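PDB 2JHP: VP4 CORE protein from Bluetongue virus, which serves as a multifunctional RNA-capping enzyme, an assembly line for the viral RNA cap, and is one of the five proteins of the inner capsid. Local coordinates for residues His5-Val10 and Thr46-Tyr51; Gly66-Ser71 and Tyr491-Ala496; Ser301-Lys306 and Met340-Tyr345. One frame throughout, in Å; residues are numbered along the deposited sequence.

Contact 1: His5-Val10 and Thr46-Tyr51; sequences HAVLYV and TDVYAY
Asp-47 OD1 accepts a short hydrogen bond, 2.6 Å, from Ala-6 N, and the other oxygen of this carboxylate forms a salt bridge with Arg-110. The donor meets OD1 on its anti side, 31° out of the carboxylate plane. CG of Asp-47 turns to the side of its own backbone N (chi1 -69°), which carries the group back to the start of the neighbouring strand, where a short acidic side chain can take up an N-H ahead of the first beta bridge.

From there the backbones run parallel. Leu-8 uses both its polar atoms: its N donates to Val-48 O at 2.6 Å, and its O accepts from Ala-50 N at 2.9 Å. Val-10 N then reaches Ala-50 O at 2.7 Å.

Leu-8 and Tyr-49 share one face of the sheet. Leu-8 CB packs 3.9 Å from Tyr-49 CD1, while Leu-8 O lies at the edge of that ring, whose hydroxyl bonds to Glu-103 on helix 99-112. On the other face Ala-50 is small enough for its CB to meet both Val-7 CG1, at 3.7 Å, and Tyr-9 CD1, at 4.2 Å. Beta-branched and aromatic residues suit these buried strands, two adjacent inner strands of a five-stranded parallel sheet of an alpha/beta fold, 7-10 being the central one.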
loop_
_atom_site.group_PDB
_atom_site.type_symbol
_atom_site.label_atom_id
_atom_site.label_comp_id
_atom_site.label_asym_id
_atom_site.label_seq_id
_atom_site.Cartn_x
_atom_site.Cartn_y
_atom_site.Cartn_z
ATOM N N HIS A 5 -10.307 -18.877 -6.431
ATOM C CA HIS A 5 -9.267 -19.375 -7.311
ATOM C C HIS A 5 -9.144 -18.476 -8.545
ATOM O O HIS A 5 -10.115 -17.865 -8.978
ATOM C CB HIS A 5 -9.566 -20.812 -7.725
ATOM C CG HIS A 5 -10.752 -20.944 -8.632
ATOM N ND1 HIS A 5 -11.995 -21.340 -8.177
ATOM C CD2 HIS A 5 -10.895 -20.704 -9.961
ATOM C CE1 HIS A 5 -12.845 -21.359 -9.191
ATOM N NE2 HIS A 5 -12.204 -20.975 -10.282
ATOM N N ALA A 6 -7.937 -18.401 -9.092
ATOM C CA ALA A 6 -7.694 -17.721 -10.350
ATOM C C ALA A 6 -7.885 -18.711 -11.489
ATOM O O ALA A 6 -7.578 -19.906 -11.340
ATOM C CB ALA A 6 -6.284 -17.156 -10.372
ATOM N N VAL A 7 -8.407 -18.240 -12.602
ATOM C CA VAL A 7 -8.390 -19.038 -13.792
ATOM C C VAL A 7 -7.107 -18.657 -14.544
ATOM O O VAL A 7 -6.975 -17.545 -15.073
ATOM C CB VAL A 7 -9.667 -18.815 -14.663
ATOM C CG1 VAL A 7 -9.592 -19.599 -15.969
ATOM C CG2 VAL A 7 -10.917 -19.207 -13.884
ATOM N N LEU A 8 -6.144 -19.576 -14.546
ATOM C CA LEU A 8 -4.860 -19.332 -15.155
ATOM C C LEU A 8 -4.981 -19.643 -16.631
ATOM O O LEU A 8 -4.780 -20.783 -17.077
ATOM C CB LEU A 8 -3.767 -20.160 -14.479
ATOM C CG LEU A 8 -3.606 -20.061 -12.960
ATOM C CD1 LEU A 8 -2.498 -21.015 -12.445
ATOM C CD2 LEU A 8 -3.334 -18.622 -12.525
ATOM N N TYR A 9 -5.335 -18.611 -17.381
ATOM C CA TYR A 9 -5.578 -18.760 -18.799
ATOM C C TYR A 9 -4.296 -18.590 -19.601
ATOM O O TYR A 9 -3.582 -17.584 -19.471
ATOM C CB TYR A 9 -6.652 -17.783 -19.276
ATOM C CG TYR A 9 -6.808 -17.745 -20.782
ATOM C CD1 TYR A 9 -7.751 -18.548 -21.428
ATOM C CD2 TYR A 9 -6.006 -16.903 -21.564
ATOM C CE1 TYR A 9 -7.890 -18.512 -22.818
ATOM C CE2 TYR A 9 -6.137 -16.858 -22.946
ATOM C CZ TYR A 9 -7.082 -17.658 -23.567
ATOM O OH TYR A 9 -7.203 -17.613 -24.929
ATOM N N VAL A 10 -4.028 -19.577 -20.447
ATOM C CA VAL A 10 -2.864 -19.545 -21.332
ATOM C C VAL A 10 -3.296 -19.560 -22.796
ATOM O O VAL A 10 -4.325 -20.149 -23.142
ATOM C CB VAL A 10 -1.889 -20.715 -21.039
ATOM C CG1 VAL A 10 -1.475 -20.701 -19.570
ATOM C CG2 VAL A 10 -2.513 -22.064 -21.408
ATOM N N THR A 46 -9.556 -25.300 -6.840
ATOM C CA THR A 46 -8.183 -24.779 -6.786
ATOM C C THR A 46 -7.995 -23.878 -7.991
ATOM O O THR A 46 -8.887 -23.804 -8.835
ATOM C CB THR A 46 -7.120 -25.908 -6.890
ATOM O OG1 THR A 46 -7.208 -26.526 -8.179
ATOM C CG2 THR A 46 -7.320 -26.962 -5.837
ATOM N N ASP A 47 -6.842 -23.215 -8.093
ATOM C CA ASP A 47 -6.456 -22.580 -9.354
ATOM C C ASP A 47 -6.504 -23.617 -10.470
ATOM O O ASP A 47 -6.251 -24.808 -10.237
ATOM C CB ASP A 47 -5.074 -21.922 -9.277
ATOM C CG ASP A 47 -5.055 -20.697 -8.359
ATOM O OD1 ASP A 47 -6.121 -20.071 -8.153
ATOM O OD2 ASP A 47 -3.971 -20.357 -7.837
ATOM N N VAL A 48 -6.870 -23.158 -11.665
ATOM C CA VAL A 48 -7.090 -24.022 -12.822
ATOM C C VAL A 48 -6.519 -23.403 -14.067
ATOM O O VAL A 48 -6.522 -22.179 -14.229
ATOM C CB VAL A 48 -8.591 -24.273 -13.104
ATOM C CG1 VAL A 48 -9.086 -25.396 -12.268
ATOM C CG2 VAL A 48 -9.427 -23.008 -12.874
ATOM N N TYR A 49 -6.044 -24.263 -14.959
ATOM C CA TYR A 49 -5.550 -23.795 -16.237
ATOM C C TYR A 49 -6.678 -23.767 -17.240
ATOM O O TYR A 49 -7.588 -24.594 -17.184
ATOM C CB TYR A 49 -4.442 -24.701 -16.740
ATOM C CG TYR A 49 -3.145 -24.566 -15.997
ATOM C CD1 TYR A 49 -2.384 -23.398 -16.079
ATOM C CD2 TYR A 49 -2.656 -25.620 -15.235
ATOM C CE1 TYR A 49 -1.166 -23.280 -15.400
ATOM C CE2 TYR A 49 -1.442 -25.512 -14.548
ATOM C CZ TYR A 49 -0.710 -24.345 -14.639
ATOM O OH TYR A 49 0.472 -24.253 -13.958
ATOM N N ALA A 50 -6.607 -22.813 -18.159
ATOM C CA ALA A 50 -7.579 -22.710 -19.237
ATOM C C ALA A 50 -6.926 -22.296 -20.552
ATOM O O ALA A 50 -6.029 -21.453 -20.574
ATOM C CB ALA A 50 -8.677 -21.725 -18.856
ATOM N N TYR A 51 -7.397 -22.897 -21.641
ATOM C CA TYR A 51 -6.995 -22.535 -23.004
ATOM C C TYR A 51 -8.185 -22.618 -23.966
ATOM O O TYR A 51 -9.188 -23.271 -23.667
ATOM C CB TYR A 51 -5.859 -23.441 -23.500
ATOM C CG TYR A 51 -6.234 -24.906 -23.646
ATOM C CD1 TYR A 51 -6.967 -25.355 -24.746
ATOM C CD2 TYR A 51 -5.838 -25.847 -22.692
ATOM C CE1 TYR A 51 -7.307 -26.701 -24.890
ATOM C CE2 TYR A 51 -6.172 -27.199 -22.828
ATOM C CZ TYR A 51 -6.908 -27.616 -23.929
ATOM O OH TYR A 51 -7.247 -28.946 -24.071
#

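Contact 2: Gly66-Ser71 and Tyr491-Ala496. With GUN (guanine), chain E.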
loop_
_atom_site.group_PDB
_atom_site.type_symbol
_atom_site.label_atom_id
_atom_site.label_comp_id
_atom_site.label_asym_id
_atom_site.label_seq_id
_atom_site.Cartn_x
_atom_site.Cartn_y
_atom_site.Cartn_z
ATOM N N GLY A 66 -12.097 -14.524 -12.448
ATOM C CA GLY A 66 -10.768 -14.767 -11.909
ATOM C C GLY A 66 -9.670 -15.042 -12.929
ATOM O O GLY A 66 -8.661 -15.638 -12.589
ATOM N N PHE A 67 -9.850 -14.592 -14.169
ATOM C CA PHE A 67 -8.863 -14.784 -15.248
ATOM C C PHE A 67 -7.549 -14.030 -15.070
ATOM O O PHE A 67 -7.532 -12.835 -14.740
ATOM C CB PHE A 67 -9.457 -14.396 -16.593
ATOM C CG PHE A 67 -10.092 -15.525 -17.308
ATOM C CD1 PHE A 67 -11.251 -16.122 -16.812
ATOM C CD2 PHE A 67 -9.551 -16.004 -18.491
ATOM C CE1 PHE A 67 -11.858 -17.183 -17.485
ATOM C CE2 PHE A 67 -10.152 -17.067 -19.172
ATOM C CZ PHE A 67 -11.306 -17.654 -18.663
ATOM N N ILE A 68 -6.455 -14.755 -15.290
ATOM C CA ILE A 68 -5.125 -14.192 -15.398
ATOM C C ILE A 68 -4.602 -14.651 -16.748
ATOM O O ILE A 68 -4.691 -15.839 -17.093
ATOM C CB ILE A 68 -4.206 -14.672 -14.254
ATOM C CG1 ILE A 68 -4.609 -13.987 -12.945
ATOM C CG2 ILE A 68 -2.706 -14.428 -14.571
ATOM C CD1 ILE A 68 -3.851 -14.525 -11.686
ATOM N N PHE A 69 -4.059 -13.706 -17.506
ATOM C CA PHE A 69 -3.690 -13.963 -18.889
ATOM C C PHE A 69 -2.193 -14.219 -19.005
ATOM O O PHE A 69 -1.374 -13.368 -18.655
ATOM C CB PHE A 69 -4.171 -12.813 -19.780
ATOM C CG PHE A 69 -5.641 -12.515 -19.627
ATOM C CD1 PHE A 69 -6.095 -11.644 -18.644
ATOM C CD2 PHE A 69 -6.580 -13.124 -20.450
ATOM C CE1 PHE A 69 -7.466 -11.379 -18.500
ATOM C CE2 PHE A 69 -7.942 -12.858 -20.305
ATOM C CZ PHE A 69 -8.380 -11.988 -19.332
ATOM N N ILE A 70 -1.857 -15.424 -19.463
ATOM C CA ILE A 70 -0.468 -15.865 -19.571
ATOM C C ILE A 70 -0.142 -16.212 -21.023
ATOM O O ILE A 70 -0.877 -16.970 -21.659
ATOM C CB ILE A 70 -0.194 -17.104 -18.679
ATOM C CG1 ILE A 70 -0.568 -16.836 -17.219
ATOM C CG2 ILE A 70 1.257 -17.524 -18.762
ATOM C CD1 ILE A 70 -1.724 -17.655 -16.728
ATOM N N SER A 71 0.956 -15.664 -21.544
ATOM C CA SER A 71 1.382 -15.938 -22.926
ATOM C C SER A 71 2.846 -15.593 -23.172
ATOM O O SER A 71 3.478 -14.920 -22.356
ATOM C CB SER A 71 0.518 -15.152 -23.926
ATOM O OG SER A 71 0.913 -15.409 -25.267
ATOM N N TYR A 491 -3.501 -7.348 -12.475
ATOM C CA TYR A 491 -3.620 -7.746 -11.090
ATOM C C TYR A 491 -4.146 -9.176 -11.006
ATOM O O TYR A 491 -4.560 -9.765 -12.000
ATOM C CB TYR A 491 -4.502 -6.773 -10.308
ATOM C CG TYR A 491 -5.963 -6.935 -10.590
ATOM C CD1 TYR A 491 -6.812 -7.475 -9.634
ATOM C CD2 TYR A 491 -6.500 -6.573 -11.819
ATOM C CE1 TYR A 491 -8.163 -7.634 -9.887
ATOM C CE2 TYR A 491 -7.835 -6.736 -12.085
ATOM C CZ TYR A 491 -8.672 -7.259 -11.115
ATOM O OH TYR A 491 -10.017 -7.416 -11.378
ATOM N N ASP A 492 -4.130 -9.713 -9.798
ATOM C CA ASP A 492 -4.433 -11.098 -9.570
ATOM C C ASP A 492 -5.745 -11.187 -8.787
ATOM O O ASP A 492 -5.802 -10.870 -7.597
ATOM C CB ASP A 492 -3.230 -11.746 -8.855
ATOM C CG ASP A 492 -3.510 -13.136 -8.336
ATOM O OD1 ASP A 492 -4.593 -13.716 -8.581
ATOM O OD2 ASP A 492 -2.608 -13.654 -7.647
ATOM N N PRO A 493 -6.824 -11.574 -9.484
ATOM C CA PRO A 493 -8.152 -11.647 -8.862
ATOM C C PRO A 493 -8.243 -12.534 -7.605
ATOM O O PRO A 493 -8.941 -12.169 -6.649
ATOM C CB PRO A 493 -9.038 -12.150 -10.007
ATOM C CG PRO A 493 -8.319 -11.640 -11.256
ATOM C CD PRO A 493 -6.881 -11.897 -10.923
ATOM N N ALA A 494 -7.540 -13.664 -7.596
ATOM C CA ALA A 494 -7.499 -14.535 -6.417
ATOM C C ALA A 494 -6.921 -13.805 -5.194
ATOM O O ALA A 494 -7.471 -13.870 -4.089
ATOM C CB ALA A 494 -6.705 -15.785 -6.714
ATOM N N TRP A 495 -5.817 -13.101 -5.411
ATOM C CA TRP A 495 -5.185 -12.328 -4.372
ATOM C C TRP A 495 -6.140 -11.271 -3.828
ATOM O O TRP A 495 -6.394 -11.222 -2.629
ATOM C CB TRP A 495 -3.895 -11.684 -4.893
ATOM C CG TRP A 495 -3.249 -10.839 -3.861
ATOM C CD1 TRP A 495 -3.206 -9.475 -3.830
ATOM C CD2 TRP A 495 -2.591 -11.291 -2.667
ATOM N NE1 TRP A 495 -2.546 -9.052 -2.702
ATOM C CE2 TRP A 495 -2.148 -10.142 -1.978
ATOM C CE3 TRP A 495 -2.299 -12.554 -2.136
ATOM C CZ2 TRP A 495 -1.440 -10.215 -0.765
ATOM C CZ3 TRP A 495 -1.595 -12.630 -0.933
ATOM C CH2 TRP A 495 -1.180 -11.465 -0.258
ATOM N N ALA A 496 -6.665 -10.436 -4.723
ATOM C CA ALA A 496 -7.653 -9.404 -4.392
ATOM C C ALA A 496 -8.770 -9.981 -3.520
ATOM O O ALA A 496 -9.182 -9.360 -2.554
ATOM C CB ALA A 496 -8.219 -8.787 -5.669
HETATM N N9 GUN E . 1.260 -2.960 -1.758
HETATM C C8 GUN E . 2.002 -2.754 -0.671
HETATM N N7 GUN E . 1.690 -3.668 0.253
HETATM C C5 GUN E . 0.747 -4.466 -0.247
HETATM C C6 GUN E . 0.056 -5.571 0.253
HETATM O O6 GUN E . 0.279 -5.992 1.387
HETATM N N1 GUN E . -0.901 -6.203 -0.552
HETATM C C2 GUN E . -1.133 -5.695 -1.840
HETATM N N2 GUN E . -2.025 -6.265 -2.626
HETATM N N3 GUN E . -0.449 -4.628 -2.287
HETATM C C4 GUN E . 0.474 -4.011 -1.532
#
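Ile-68 and Pro-493 meet where the start of strand 67-71 packs on the capped N-terminus of a short helix, residues 493-496. The Ile-68 side chain is stretched out, with CD1 anti to CA about the CB-CG1 bond (chi2 173°), which carries CD1 past CG1 to a second neighbour. CG1 lies against Pro-493 CD at 3.7 Å, and the CD1 methyl packs 3.3 Å from the carboxylate oxygen OD1 of Asp-492.

The three ring carbons CB, CG and CD of Pro-493 meet the other segment. Its CB rests 3.7 Å from Gly-66 CA, and its CG sits 3.8 Å from Phe-67 O. Proline suits the first turn of a helix, since its ring fixes phi near the helical value and no N-H is needed there. Gly-66 ends helix 59-64 in a Schellman motif, with the positive phi that glycine readily adopts.

Asp-492 is the N-cap. With CG anti to its backbone N (chi1 170°), OD1 swings over the start of the helix and takes two weak bonds, from Ala-494 N at 3.1 Å and from Trp-495 N at 3.5 Å. Its OD2 pairs with Arg-110, so the carboxylate serves a helix end and a charge at once. The helix N-terminus and Arg-110 would probably both stabilise its negative charge.

Further along the helix, Trp-495 belongs to a guanine pocket. Arg-114 makes a cation-pi contact with its indole, and Tyr-446 and Phe-499 meet it edge-to-face. The bound base comes in at the indole edge, near the ring plane, with guanine N2 2.8 Å from Trp-495 NE1.

Contact 3: Ser301-Lys306 and Met340-Tyr345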
loop_
_atom_site.group_PDB
_atom_site.type_symbol
_atom_site.label_atom_id
_atom_site.label_comp_id
_atom_site.label_asym_id
_atom_site.label_seq_id
_atom_site.Cartn_x
_atom_site.Cartn_y
_atom_site.Cartn_z
ATOM N N SER A 301 12.522 23.568 9.847
ATOM C CA SER A 301 11.783 22.420 10.402
ATOM C C SER A 301 12.708 21.337 11.001
ATOM O O SER A 301 12.341 20.653 11.963
ATOM C CB SER A 301 10.960 21.767 9.306
ATOM O OG SER A 301 11.829 21.085 8.417
ATOM N N SER A 302 13.886 21.174 10.404
ATOM C CA SER A 302 14.766 20.063 10.737
ATOM C C SER A 302 16.184 20.293 10.245
ATOM O O SER A 302 16.415 21.077 9.329
ATOM C CB SER A 302 14.223 18.754 10.147
ATOM O OG SER A 302 13.734 18.949 8.826
ATOM N N ALA A 303 17.132 19.599 10.861
ATOM C CA ALA A 303 18.524 19.679 10.454
ATOM C C ALA A 303 19.148 18.297 10.465
ATOM O O ALA A 303 18.810 17.457 11.308
ATOM C CB ALA A 303 19.294 20.618 11.367
ATOM N N LEU A 304 20.042 18.060 9.513
ATOM C CA LEU A 304 20.875 16.860 9.538
ATOM C C LEU A 304 22.356 17.247 9.538
ATOM O O LEU A 304 22.867 17.783 8.552
ATOM C CB LEU A 304 20.542 15.937 8.365
ATOM C CG LEU A 304 20.920 14.460 8.514
ATOM C CD1 LEU A 304 20.137 13.759 9.629
ATOM C CD2 LEU A 304 20.681 13.761 7.203
ATOM N N ILE A 305 23.032 16.980 10.651
ATOM C CA ILE A 305 24.435 17.372 10.818
ATOM C C ILE A 305 25.419 16.187 10.757
ATOM O O ILE A 305 25.158 15.105 11.293
ATOM C CB ILE A 305 24.655 18.159 12.154
ATOM C CG1 ILE A 305 23.488 19.131 12.452
ATOM C CG2 ILE A 305 26.025 18.858 12.162
ATOM C CD1 ILE A 305 23.355 20.340 11.515
ATOM N N LYS A 306 26.551 16.413 10.097
ATOM C CA LYS A 306 27.669 15.473 10.093
ATOM C C LYS A 306 28.109 15.183 11.527
ATOM O O LYS A 306 28.209 16.096 12.346
ATOM C CB LYS A 306 28.830 16.071 9.306
ATOM C CG LYS A 306 29.833 15.074 8.777
ATOM C CD LYS A 306 31.133 15.781 8.392
ATOM C CE LYS A 306 31.760 15.181 7.144
ATOM N NZ LYS A 306 31.704 13.701 7.162
ATOM N N MET A 340 18.135 16.705 13.901
ATOM C CA MET A 340 17.674 17.712 14.834
ATOM C C MET A 340 16.264 18.117 14.430
ATOM O O MET A 340 16.057 18.642 13.332
ATOM C CB MET A 340 18.596 18.941 14.806
ATOM C CG MET A 340 20.074 18.697 15.170
ATOM S SD MET A 340 21.154 20.146 14.974
ATOM C CE MET A 340 20.431 21.271 16.153
ATOM N N ARG A 341 15.291 17.851 15.303
ATOM C CA ARG A 341 13.923 18.320 15.089
ATOM C C ARG A 341 13.791 19.688 15.730
ATOM O O ARG A 341 14.060 19.863 16.922
ATOM C CB ARG A 341 12.900 17.354 15.666
ATOM C CG ARG A 341 11.497 17.535 15.059
ATOM C CD ARG A 341 10.471 17.768 16.135
ATOM N NE ARG A 341 10.521 19.132 16.633
ATOM C CZ ARG A 341 10.194 19.502 17.864
ATOM N NH1 ARG A 341 9.789 18.605 18.754
ATOM N NH2 ARG A 341 10.282 20.778 18.204
ATOM N N LEU A 342 13.402 20.662 14.922
ATOM C CA LEU A 342 13.364 22.042 15.365
ATOM C C LEU A 342 11.945 22.600 15.309
ATOM O O LEU A 342 11.008 21.901 14.956
ATOM C CB LEU A 342 14.306 22.890 14.502
ATOM C CG LEU A 342 15.775 22.484 14.402
ATOM C CD1 LEU A 342 16.473 23.257 13.287
ATOM C CD2 LEU A 342 16.491 22.700 15.721
ATOM N N ARG A 343 11.785 23.855 15.697
ATOM C CA ARG A 343 10.554 24.557 15.399
ATOM C C ARG A 343 10.866 25.321 14.130
ATOM O O ARG A 343 12.039 25.564 13.823
ATOM C CB ARG A 343 10.108 25.471 16.547
ATOM C CG ARG A 343 11.154 26.438 17.038
ATOM C CD ARG A 343 11.863 25.947 18.297
ATOM N NE ARG A 343 13.184 26.570 18.422
ATOM C CZ ARG A 343 13.397 27.882 18.521
ATOM N NH1 ARG A 343 12.380 28.742 18.510
ATOM N NH2 ARG A 343 14.639 28.342 18.617
ATOM N N GLY A 344 9.828 25.691 13.396
ATOM C CA GLY A 344 9.978 26.186 12.035
ATOM C C GLY A 344 8.863 25.534 11.248
ATOM O O GLY A 344 8.512 24.380 11.515
ATOM N N TYR A 345 8.278 26.264 10.299
ATOM C CA TYR A 345 7.148 25.732 9.543
ATOM C C TYR A 345 7.488 24.366 8.938
ATOM O O TYR A 345 8.606 24.144 8.459
ATOM C CB TYR A 345 6.675 26.723 8.478
ATOM C CG TYR A 345 5.448 26.260 7.745
ATOM C CD1 TYR A 345 5.558 25.596 6.530
ATOM C CD2 TYR A 345 4.176 26.458 8.277
ATOM C CE1 TYR A 345 4.426 25.153 5.843
ATOM C CE2 TYR A 345 3.034 26.016 7.601
ATOM C CZ TYR A 345 3.170 25.368 6.382
ATOM O OH TYR A 345 2.058 24.934 5.697
#
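Ser-301, Met-340 and Ala-303 bury the most surface here. Ala-303 and Met-340 form an antiparallel hydrogen-bonded pair: Ala-303 N donates to Met-340 O at 2.9 Å, in the carbonyl plane, and Met-340 N returns a bond to Ala-303 O at 2.8 Å. Their CB atoms lie 3.9 Å apart on the face covered by helix 280-295, where Ala-293 touches both, and the small alanine allows the helix to come close.

With Met-340 CG beside the backbone N and the chain straight at chi2 (175°), SD is carried across Ile-305, 3.6 Å from its CG1; the bend at chi3 turns only the terminal methyl.

At the strand end Ser-301 O accepts from Leu-342 N at 3.1 Å, the donor standing 46° above the carbonyl plane. Ser-301 CB touches Tyr-345 O at 3.5 Å, while its OG bonds to the backbone O of Arg-260 and to the carboxylate of Glu-259; a small polar residue suits this buried position just before the strand. Gly-344, with no side chain, passes close to Ser-301.

Strand 335-341 is the antiparallel member beside strand 302-308 in the 3-2-1-4-5-7-6 sheet, the signature of the Rossmann-like methyltransferase fold.

Overall arrangement
Contacts 1 and 2 adjoin, their centres 9 Å apart, and share one parallel sheet: strand 7-10 is flanked by 48-51 on one edge and by 67-71 on the other. Arg-110 also joins them, pairing with Asp-47 and Asp-492. Contact 3 lies on the opposite side of the chain's centre, about 54 Å from contact 1 between centres, in a separate mixed sheet. The touching residues of contact 2 are all buried; contacts 1 and 3, mostly buried, reach the surface at Thr-46 and Arg-343. Both are strand pairs held mainly by backbone hydrogen bonds, parallel in contact 1, where an aspartate side chain adds one, and antiparallel in contact 3. Contact 2 has none across it and joins sheet to helix by packing beside a guanine pocket.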